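Local coordinates for protein terminal oxygenase component of carbazole 1,9a-dioxygenase (Nocardioides aromaticivorans, PDB 3GCF) that serves as the Rieske nonheme iron oxygenase component of carbazole 1,9a-dioxygenase, probably using ferredoxin electrons and molecular oxygen to dihydroxylate carbazole, at residues D313-T316 with F317-E320; E350-G353 with W354-E357; E43-E46 with G47-V50. All coordinates share one frame; numbering follows the deposited sequence.

Contact 1 (D313-T316 with F317-E320); sequences DVKT and FEVE
Glu-318 and Lys-315 form an i to i+3 salt bridge on the flank of helix 311-331, and Glu-318 also brushes Val-314 one turn back. From CB, which sits 3.6 Å from Val-314 O, the Glu-318 chain first turns beside its own backbone N (chi1 -55°), and this brings CG to within 3.0 Å of Val-314 O. The chain then runs out extended. Its CD lies 3.8 Å from Val-314 CG1, while OE1 reaches Lys-315 NZ at 3.3 Å in a weak, charge-assisted hydrogen bond. OE2 settles beside the same valine methyl.

The lysine starts away from this partner. A bend at chi2 (49°) swings the chain back, so that it runs alongside the glutamate and points the same way. A long, flexible chain suits such a surface pairing. The helix itself is held by regular i to i+4 bonds, among them Glu-318 N to Val-314 O at 2.9 Å.

Phe-317 faces inward, as an apolar ring should, packing on Leu-167, Leu-284 and Leu-304, whereas the polar ends of Asp-313 and Thr-316 bond to Glu-309 N and Glu-312 O. Glu-320 directs its carboxylate to Arg-306 and Trp-325 rather than across this turn, but its CG still comes 2.9 Å from Thr-316 O.

Contact 2 (E350-G353 with W354-E357); sequences ERDG and WSKE
Lys-356 lies over the backbone of Arg-351 and Asp-352, its chain extended beyond CG so that the methylenes pass along two successive carbonyl groups. Lys-356 CG lies 3.6 Å from Asp-352 O. Farther out, Lys-356 NZ donates to Arg-351 O at 3.0 Å. The ammonium approaches from above, 43° out of the carbonyl plane, so it does not sit on a lone pair. A long cationic chain suits this exposed place, since it can hug the turn and still reach a peptide oxygen.

The backbone here leaves helix 335-350 and enters a short, weakly bonded helix at 353-356. Ser-355 N bonds to Asp-352 O at 3.1 Å, and Glu-357 N makes an i to i+4 bond to Gly-353 O at 2.9 Å. Asp-352 has CG anti to its N (chi1 -170°), which turns the carboxylate toward Ser-355 OG; the modelled separation from OD2 to that hydroxyl is too short to be trusted in detail. Trp-354, by contrast, is buried: its ring meets that of Tyr-348, and its side chain also touches Arg-178 and Glu-182. Arg-351 and Glu-357 take their salt bridges elsewhere, with Glu-346 and Arg-370.

The carbonyl oxygens of Arg-351, Asp-352 and Gly-353 each accept a bond from residues that follow, so main-chain acceptors do much of the tying. Asp-352 OD2 and Lys-356 NZ, 5.5 Å apart and not in contact, probably add a weak longer-range attraction.

Contact 3 (E43-E46 with G47-V50); sequences ELAE and GEFV
A type II beta turn, Ala-45 to Glu-48, leads the chain into strand 49-54, an outer strand of the antiparallel sheet in the Rieske domain. Across it, Glu-48 N bonds to Ala-45 O at 2.9 Å. Gly-47 occupies the third position of the turn with a positive phi of 78°, a conformation in which a side chain would collide with Glu-46 O, so glycine fits there.

Glu-48 then uses its side chain to close the turn a second time. The course of the backbone already sets Glu-48 CB 3.2 Å from Ala-45 O. With CG anti to the backbone N (chi1 169°), the extended chain then carries CD and OE1 back to Glu-43 O and Ala-45 N. At the tip, Glu-48 OE1 takes the N-H of Ala-45 at 2.9 Å on its anti side, 20° out of the carboxylate plane. Ala-45 CB lies 3.4 Å from the same oxygen, and a methyl is small enough to sit there.

Flanking the turn, Leu-44 CD2, just before it, and Val-50 CG2, just after it, meet at 3.8 Å, two branched apolar chains crossing at an angle, with Leu-61 of the neighbouring strand touching the leucine. Glu-46 directs its two oxygens to the amides of Lys-65 and Gly-66, while Glu-43 pairs with Arg-170.

Ala-45 thus has both its N-H and its C=O bonded to one residue, Glu-48. With Glu-43 O only 3.2 Å from Glu-48 OE1, and both atoms acceptors, that carboxylate probably relies on the Ala-45 amide to offset some local repulsion.

Overall arrangement
Contacts 1 and 3 lie at the surface and contact 2 is partly buried, all away from both iron sites. Contacts 1 and 2 belong to the ring hydroxylase part of the chain, yet sit on opposite sides of the chain's centre, their own centres about 45 Å apart; contact 3, in the Rieske domain, is nearer to contact 1, at about 24 Å between centres. The chemistry follows the local backbone. A regular helix sets side chains three residues apart to pair charge with charge, whereas the short helix and the beta turn bring charged chains back onto main-chain atoms: a lysine on a carbonyl in contact 2, a glutamate on an amide in contact 3.

Contact 1 (D313-T316 with F317-E320)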
ATOM      1  N   ASP A 313       3.840  48.428  -9.720  1.00 24.37           N
ATOM      2  CA  ASP A 313       3.923  47.328 -10.677  1.00 23.73           C
ATOM      3  C   ASP A 313       3.854  46.001  -9.917  1.00 22.52           C
ATOM      4  O   ASP A 313       3.246  45.039 -10.389  1.00 22.34           O
ATOM      5  CB  ASP A 313       5.226  47.379 -11.484  1.00 23.50           C
ATOM      6  CG  ASP A 313       5.252  48.513 -12.494  1.00 23.94           C
ATOM      7  OD1 ASP A 313       4.174  48.918 -12.971  1.00 24.84           O
ATOM      8  OD2 ASP A 313       6.359  48.985 -12.828  1.00 24.12           O
ATOM      9  N   VAL A 314       4.483  45.958  -8.744  1.00 19.23           N
ATOM     10  CA  VAL A 314       4.474  44.755  -7.918  1.00 19.46           C
ATOM     11  C   VAL A 314       3.032  44.412  -7.569  1.00 20.02           C
ATOM     12  O   VAL A 314       2.611  43.261  -7.701  1.00 19.41           O
ATOM     13  CB  VAL A 314       5.270  44.956  -6.601  1.00 17.78           C
ATOM     14  CG1 VAL A 314       5.110  43.740  -5.695  1.00 18.93           C
ATOM     15  CG2 VAL A 314       6.740  45.180  -6.907  1.00 16.47           C
ATOM     16  N   LYS A 315       2.278  45.416  -7.130  1.00 21.02           N
ATOM     17  CA  LYS A 315       0.879  45.218  -6.761  1.00 22.77           C
ATOM     18  C   LYS A 315       0.034  44.745  -7.930  1.00 20.45           C
ATOM     19  O   LYS A 315      -0.811  43.868  -7.774  1.00 20.80           O
ATOM     20  CB  LYS A 315       0.289  46.508  -6.183  1.00 24.62           C
ATOM     21  CG  LYS A 315       0.293  46.533  -4.668  1.00 30.85           C
ATOM     22  CD  LYS A 315       1.663  46.139  -4.128  1.00 33.72           C
ATOM     23  CE  LYS A 315       1.575  45.613  -2.707  1.00 34.72           C
ATOM     24  NZ  LYS A 315       2.872  45.010  -2.281  1.00 36.04           N
ATOM     25  N   THR A 316       0.263  45.327  -9.100  1.00 18.66           N
ATOM     26  CA  THR A 316      -0.484  44.952 -10.291  1.00 17.70           C
ATOM     27  C   THR A 316      -0.186  43.496 -10.644  1.00 17.73           C
ATOM     28  O   THR A 316      -1.086  42.756 -11.032  1.00 17.93           O
ATOM     29  CB  THR A 316      -0.119  45.869 -11.475  1.00 19.53           C
ATOM     30  OG1 THR A 316      -0.507  47.212 -11.160  1.00 21.73           O
ATOM     31  CG2 THR A 316      -0.827  45.429 -12.751  1.00 17.77           C
ATOM     32  N   PHE A 317       1.073  43.087 -10.499  1.00 16.12           N
ATOM     33  CA  PHE A 317       1.468  41.711 -10.789  1.00 14.80           C
ATOM     34  C   PHE A 317       0.804  40.755  -9.797  1.00 15.15           C
ATOM     35  O   PHE A 317       0.199  39.757 -10.189  1.00 14.53           O
ATOM     36  CB  PHE A 317       2.993  41.572 -10.721  1.00 12.92           C
ATOM     37  CG  PHE A 317       3.498  40.173 -10.988  1.00 10.21           C
ATOM     38  CD1 PHE A 317       2.885  39.359 -11.939  1.00  9.06           C
ATOM     39  CD2 PHE A 317       4.611  39.683 -10.306  1.00  8.84           C
ATOM     40  CE1 PHE A 317       3.373  38.074 -12.204  1.00  8.58           C
ATOM     41  CE2 PHE A 317       5.108  38.411 -10.559  1.00  5.12           C
ATOM     42  CZ  PHE A 317       4.488  37.600 -11.514  1.00  7.68           C
ATOM     43  N   GLU A 318       0.904  41.069  -8.510  1.00 13.91           N
ATOM     44  CA  GLU A 318       0.300  40.224  -7.491  1.00 15.15           C
ATOM     45  C   GLU A 318      -1.196  40.051  -7.739  1.00 14.19           C
ATOM     46  O   GLU A 318      -1.734  38.963  -7.549  1.00 13.11           O
ATOM     47  CB  GLU A 318       0.544  40.810  -6.100  1.00 15.37           C
ATOM     48  CG  GLU A 318       2.010  41.053  -5.808  1.00 19.50           C
ATOM     49  CD  GLU A 318       2.254  41.629  -4.428  1.00 21.91           C
ATOM     50  OE1 GLU A 318       1.525  42.563  -4.034  1.00 21.75           O
ATOM     51  OE2 GLU A 318       3.188  41.153  -3.744  1.00 23.84           O
ATOM     52  N   VAL A 319      -1.865  41.118  -8.170  1.00 15.05           N
ATOM     53  CA  VAL A 319      -3.299  41.043  -8.449  1.00 14.29           C
ATOM     54  C   VAL A 319      -3.606  40.149  -9.652  1.00 14.68           C
ATOM     55  O   VAL A 319      -4.502  39.309  -9.581  1.00 14.35           O
ATOM     56  CB  VAL A 319      -3.909  42.447  -8.697  1.00 16.04           C
ATOM     57  CG1 VAL A 319      -5.349  42.313  -9.202  1.00 13.17           C
ATOM     58  CG2 VAL A 319      -3.889  43.256  -7.397  1.00 15.25           C
ATOM     59  N   GLU A 320      -2.880  40.313 -10.756  1.00 13.73           N
ATOM     60  CA  GLU A 320      -3.156  39.461 -11.909  1.00 16.57           C
ATOM     61  C   GLU A 320      -2.729  38.014 -11.669  1.00 15.55           C
ATOM     62  O   GLU A 320      -3.282  37.096 -12.272  1.00 14.52           O
ATOM     63  CB  GLU A 320      -2.524  40.014 -13.195  1.00 19.79           C
ATOM     64  CG  GLU A 320      -1.154  40.627 -13.051  1.00 28.47           C
ATOM     65  CD  GLU A 320      -0.629  41.178 -14.371  1.00 32.30           C
ATOM     66  OE1 GLU A 320      -1.396  41.874 -15.079  1.00 32.12           O
ATOM     67  OE2 GLU A 320       0.553  40.920 -14.693  1.00 33.02           O
TER

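Contact 2 (E350-G353 with W354-E357)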
ATOM      1  N   GLU A 350      10.433   1.485 -12.463  1.00 25.00           N
ATOM      2  CA  GLU A 350      10.393   0.057 -12.175  1.00 27.30           C
ATOM      3  C   GLU A 350      10.810  -0.856 -13.321  1.00 27.16           C
ATOM      4  O   GLU A 350      11.241  -1.980 -13.086  1.00 27.01           O
ATOM      5  CB  GLU A 350       8.980  -0.340 -11.743  1.00 29.82           C
ATOM      6  CG  GLU A 350       8.416   0.463 -10.592  1.00 36.38           C
ATOM      7  CD  GLU A 350       6.939   0.178 -10.368  1.00 42.32           C
ATOM      8  OE1 GLU A 350       6.146   0.340 -11.325  1.00 44.18           O
ATOM      9  OE2 GLU A 350       6.566  -0.205  -9.236  1.00 47.83           O
ATOM     10  N   ARG A 351      10.677  -0.397 -14.559  1.00 27.10           N
ATOM     11  CA  ARG A 351      11.022  -1.254 -15.680  1.00 28.13           C
ATOM     12  C   ARG A 351      12.245  -0.866 -16.485  1.00 27.50           C
ATOM     13  O   ARG A 351      12.309  -1.098 -17.689  1.00 29.52           O
ATOM     14  CB  ARG A 351       9.807  -1.417 -16.593  1.00 30.05           C
ATOM     15  CG  ARG A 351       8.703  -2.226 -15.933  1.00 36.22           C
ATOM     16  CD  ARG A 351       7.519  -2.442 -16.850  1.00 42.89           C
ATOM     17  NE  ARG A 351       6.587  -3.433 -16.308  1.00 49.55           N
ATOM     18  CZ  ARG A 351       6.007  -3.351 -15.111  1.00 52.02           C
ATOM     19  NH1 ARG A 351       6.258  -2.320 -14.312  1.00 53.55           N
ATOM     20  NH2 ARG A 351       5.163  -4.296 -14.716  1.00 51.96           N
ATOM     21  N   ASP A 352      13.221  -0.275 -15.810  1.00 27.03           N
ATOM     22  CA  ASP A 352      14.472   0.104 -16.451  1.00 28.05           C
ATOM     23  C   ASP A 352      14.284   0.886 -17.756  1.00 25.72           C
ATOM     24  O   ASP A 352      14.978   0.650 -18.748  1.00 24.08           O
ATOM     25  CB  ASP A 352      15.293  -1.164 -16.694  1.00 29.85           C
ATOM     26  CG  ASP A 352      16.701  -0.871 -17.133  1.00 33.45           C
ATOM     27  OD1 ASP A 352      17.269   0.149 -16.682  1.00 35.92           O
ATOM     28  OD2 ASP A 352      17.244  -1.672 -17.921  1.00 37.05           O
ATOM     29  N   GLY A 353      13.347   1.825 -17.742  1.00 23.34           N
ATOM     30  CA  GLY A 353      13.094   2.621 -18.924  1.00 20.24           C
ATOM     31  C   GLY A 353      14.312   3.394 -19.395  1.00 19.60           C
ATOM     32  O   GLY A 353      14.412   3.721 -20.575  1.00 18.69           O
ATOM     33  N   TRP A 354      15.243   3.687 -18.489  1.00 18.81           N
ATOM     34  CA  TRP A 354      16.436   4.440 -18.873  1.00 19.21           C
ATOM     35  C   TRP A 354      17.225   3.733 -19.962  1.00 21.08           C
ATOM     36  O   TRP A 354      17.899   4.384 -20.757  1.00 21.38           O
ATOM     37  CB  TRP A 354      17.343   4.697 -17.664  1.00 17.78           C
ATOM     38  CG  TRP A 354      16.679   5.529 -16.611  1.00 18.90           C
ATOM     39  CD1 TRP A 354      16.233   5.105 -15.393  1.00 17.98           C
ATOM     40  CD2 TRP A 354      16.317   6.912 -16.712  1.00 16.95           C
ATOM     41  NE1 TRP A 354      15.610   6.135 -14.731  1.00 19.03           N
ATOM     42  CE2 TRP A 354      15.646   7.256 -15.518  1.00 17.32           C
ATOM     43  CE3 TRP A 354      16.491   7.893 -17.696  1.00 18.50           C
ATOM     44  CZ2 TRP A 354      15.147   8.541 -15.280  1.00 16.83           C
ATOM     45  CZ3 TRP A 354      15.993   9.173 -17.460  1.00 17.16           C
ATOM     46  CH2 TRP A 354      15.329   9.482 -16.260  1.00 17.32           C
ATOM     47  N   SER A 355      17.144   2.408 -20.016  1.00 22.00           N
ATOM     48  CA  SER A 355      17.872   1.692 -21.056  1.00 24.70           C
ATOM     49  C   SER A 355      16.970   1.156 -22.164  1.00 23.71           C
ATOM     50  O   SER A 355      17.463   0.682 -23.183  1.00 27.55           O
ATOM     51  CB  SER A 355      18.691   0.542 -20.455  1.00 26.36           C
ATOM     52  OG  SER A 355      17.853  -0.473 -19.940  1.00 29.97           O
ATOM     53  N   LYS A 356      15.656   1.244 -21.983  1.00 22.02           N
ATOM     54  CA  LYS A 356      14.724   0.743 -22.992  1.00 21.15           C
ATOM     55  C   LYS A 356      14.078   1.829 -23.853  1.00 20.22           C
ATOM     56  O   LYS A 356      13.554   1.542 -24.928  1.00 19.98           O
ATOM     57  CB  LYS A 356      13.627  -0.086 -22.326  1.00 24.29           C
ATOM     58  CG  LYS A 356      14.121  -1.329 -21.601  1.00 26.54           C
ATOM     59  CD  LYS A 356      12.975  -1.967 -20.827  1.00 31.30           C
ATOM     60  CE  LYS A 356      13.424  -3.187 -20.035  1.00 34.81           C
ATOM     61  NZ  LYS A 356      12.322  -3.717 -19.173  1.00 36.51           N
ATOM     62  N   GLU A 357      14.106   3.068 -23.377  1.00 17.37           N
ATOM     63  CA  GLU A 357      13.527   4.186 -24.113  1.00 16.78           C
ATOM     64  C   GLU A 357      14.111   4.247 -25.519  1.00 15.85           C
ATOM     65  O   GLU A 357      15.230   3.798 -25.754  1.00 16.24           O
ATOM     66  CB  GLU A 357      13.838   5.509 -23.400  1.00 16.84           C
ATOM     67  CG  GLU A 357      15.338   5.738 -23.205  1.00 16.92           C
ATOM     68  CD  GLU A 357      15.682   7.119 -22.668  1.00 17.77           C
ATOM     69  OE1 GLU A 357      14.808   7.765 -22.046  1.00 16.06           O
ATOM     70  OE2 GLU A 357      16.842   7.550 -22.857  1.00 16.05           O
TER

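Contact 3 (E43-E46 with G47-V50)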
ATOM      1  N   GLU A  43       5.048  31.625   3.271  1.00 16.00           N
ATOM      2  CA  GLU A  43       4.415  30.479   3.916  1.00 17.63           C
ATOM      3  C   GLU A  43       4.824  30.468   5.386  1.00 17.29           C
ATOM      4  O   GLU A  43       4.244  29.749   6.198  1.00 16.92           O
ATOM      5  CB  GLU A  43       4.881  29.160   3.291  1.00 16.11           C
ATOM      6  CG  GLU A  43       4.371  28.872   1.895  1.00 18.02           C
ATOM      7  CD  GLU A  43       4.811  27.498   1.417  1.00 18.56           C
ATOM      8  OE1 GLU A  43       4.470  26.503   2.084  1.00 20.67           O
ATOM      9  OE2 GLU A  43       5.503  27.408   0.385  1.00 18.50           O
ATOM     10  N   LEU A  44       5.831  31.270   5.716  1.00 17.68           N
ATOM     11  CA  LEU A  44       6.351  31.318   7.075  1.00 18.85           C
ATOM     12  C   LEU A  44       6.219  32.651   7.794  1.00 18.64           C
ATOM     13  O   LEU A  44       6.913  33.616   7.474  1.00 19.80           O
ATOM     14  CB  LEU A  44       7.825  30.919   7.073  1.00 17.96           C
ATOM     15  CG  LEU A  44       8.208  29.489   6.709  1.00 20.88           C
ATOM     16  CD1 LEU A  44       9.487  29.492   5.882  1.00 18.89           C
ATOM     17  CD2 LEU A  44       8.384  28.675   7.982  1.00 21.13           C
ATOM     18  N   ALA A  45       5.325  32.696   8.771  1.00 19.04           N
ATOM     19  CA  ALA A  45       5.149  33.891   9.577  1.00 20.10           C
ATOM     20  C   ALA A  45       6.009  33.627  10.815  1.00 20.81           C
ATOM     21  O   ALA A  45       6.424  32.490  11.050  1.00 19.88           O
ATOM     22  CB  ALA A  45       3.691  34.054   9.966  1.00 19.88           C
ATOM     23  N   GLU A  46       6.283  34.664  11.596  1.00 21.25           N
ATOM     24  CA  GLU A  46       7.096  34.517  12.803  1.00 20.46           C
ATOM     25  C   GLU A  46       6.532  33.417  13.703  1.00 20.06           C
ATOM     26  O   GLU A  46       5.347  33.421  14.025  1.00 19.80           O
ATOM     27  CB  GLU A  46       7.127  35.849  13.565  1.00 22.55           C
ATOM     28  CG  GLU A  46       7.964  35.857  14.842  1.00 22.53           C
ATOM     29  CD  GLU A  46       9.439  35.604  14.589  1.00 23.64           C
ATOM     30  OE1 GLU A  46       9.952  36.042  13.536  1.00 24.06           O
ATOM     31  OE2 GLU A  46      10.094  34.979  15.450  1.00 23.71           O
ATOM     32  N   GLY A  47       7.378  32.469  14.095  1.00 19.63           N
ATOM     33  CA  GLY A  47       6.933  31.394  14.965  1.00 19.28           C
ATOM     34  C   GLY A  47       6.147  30.271  14.305  1.00 20.94           C
ATOM     35  O   GLY A  47       5.745  29.312  14.967  1.00 18.88           O
ATOM     36  N   GLU A  48       5.926  30.376  13.001  1.00 21.01           N
ATOM     37  CA  GLU A  48       5.179  29.355  12.280  1.00 21.42           C
ATOM     38  C   GLU A  48       6.109  28.233  11.809  1.00 20.29           C
ATOM     39  O   GLU A  48       7.309  28.438  11.647  1.00 19.90           O
ATOM     40  CB  GLU A  48       4.448  30.006  11.098  1.00 24.95           C
ATOM     41  CG  GLU A  48       3.844  29.037  10.091  1.00 30.04           C
ATOM     42  CD  GLU A  48       2.855  29.711   9.150  1.00 31.57           C
ATOM     43  OE1 GLU A  48       3.014  30.923   8.878  1.00 31.75           O
ATOM     44  OE2 GLU A  48       1.926  29.022   8.675  1.00 32.51           O
ATOM     45  N   PHE A  49       5.551  27.044  11.603  1.00 18.01           N
ATOM     46  CA  PHE A  49       6.337  25.895  11.158  1.00 17.17           C
ATOM     47  C   PHE A  49       5.858  25.326   9.826  1.00 16.49           C
ATOM     48  O   PHE A  49       4.662  25.313   9.535  1.00 17.24           O
ATOM     49  CB  PHE A  49       6.279  24.779  12.202  1.00 15.09           C
ATOM     50  CG  PHE A  49       7.006  25.093  13.471  1.00 14.73           C
ATOM     51  CD1 PHE A  49       8.378  24.911  13.559  1.00 14.44           C
ATOM     52  CD2 PHE A  49       6.318  25.563  14.583  1.00 15.14           C
ATOM     53  CE1 PHE A  49       9.059  25.191  14.741  1.00 16.98           C
ATOM     54  CE2 PHE A  49       6.986  25.847  15.769  1.00 14.47           C
ATOM     55  CZ  PHE A  49       8.360  25.660  15.850  1.00 16.70           C
ATOM     56  N   VAL A  50       6.805  24.858   9.023  1.00 14.58           N
ATOM     57  CA  VAL A  50       6.490  24.241   7.741  1.00 13.86           C
ATOM     58  C   VAL A  50       7.434  23.068   7.576  1.00 14.30           C
ATOM     59  O   VAL A  50       8.655  23.234   7.610  1.00 15.03           O
ATOM     60  CB  VAL A  50       6.683  25.203   6.555  1.00 14.13           C
ATOM     61  CG1 VAL A  50       6.459  24.448   5.248  1.00 11.81           C
ATOM     62  CG2 VAL A  50       5.705  26.371   6.662  1.00 11.39           C
TER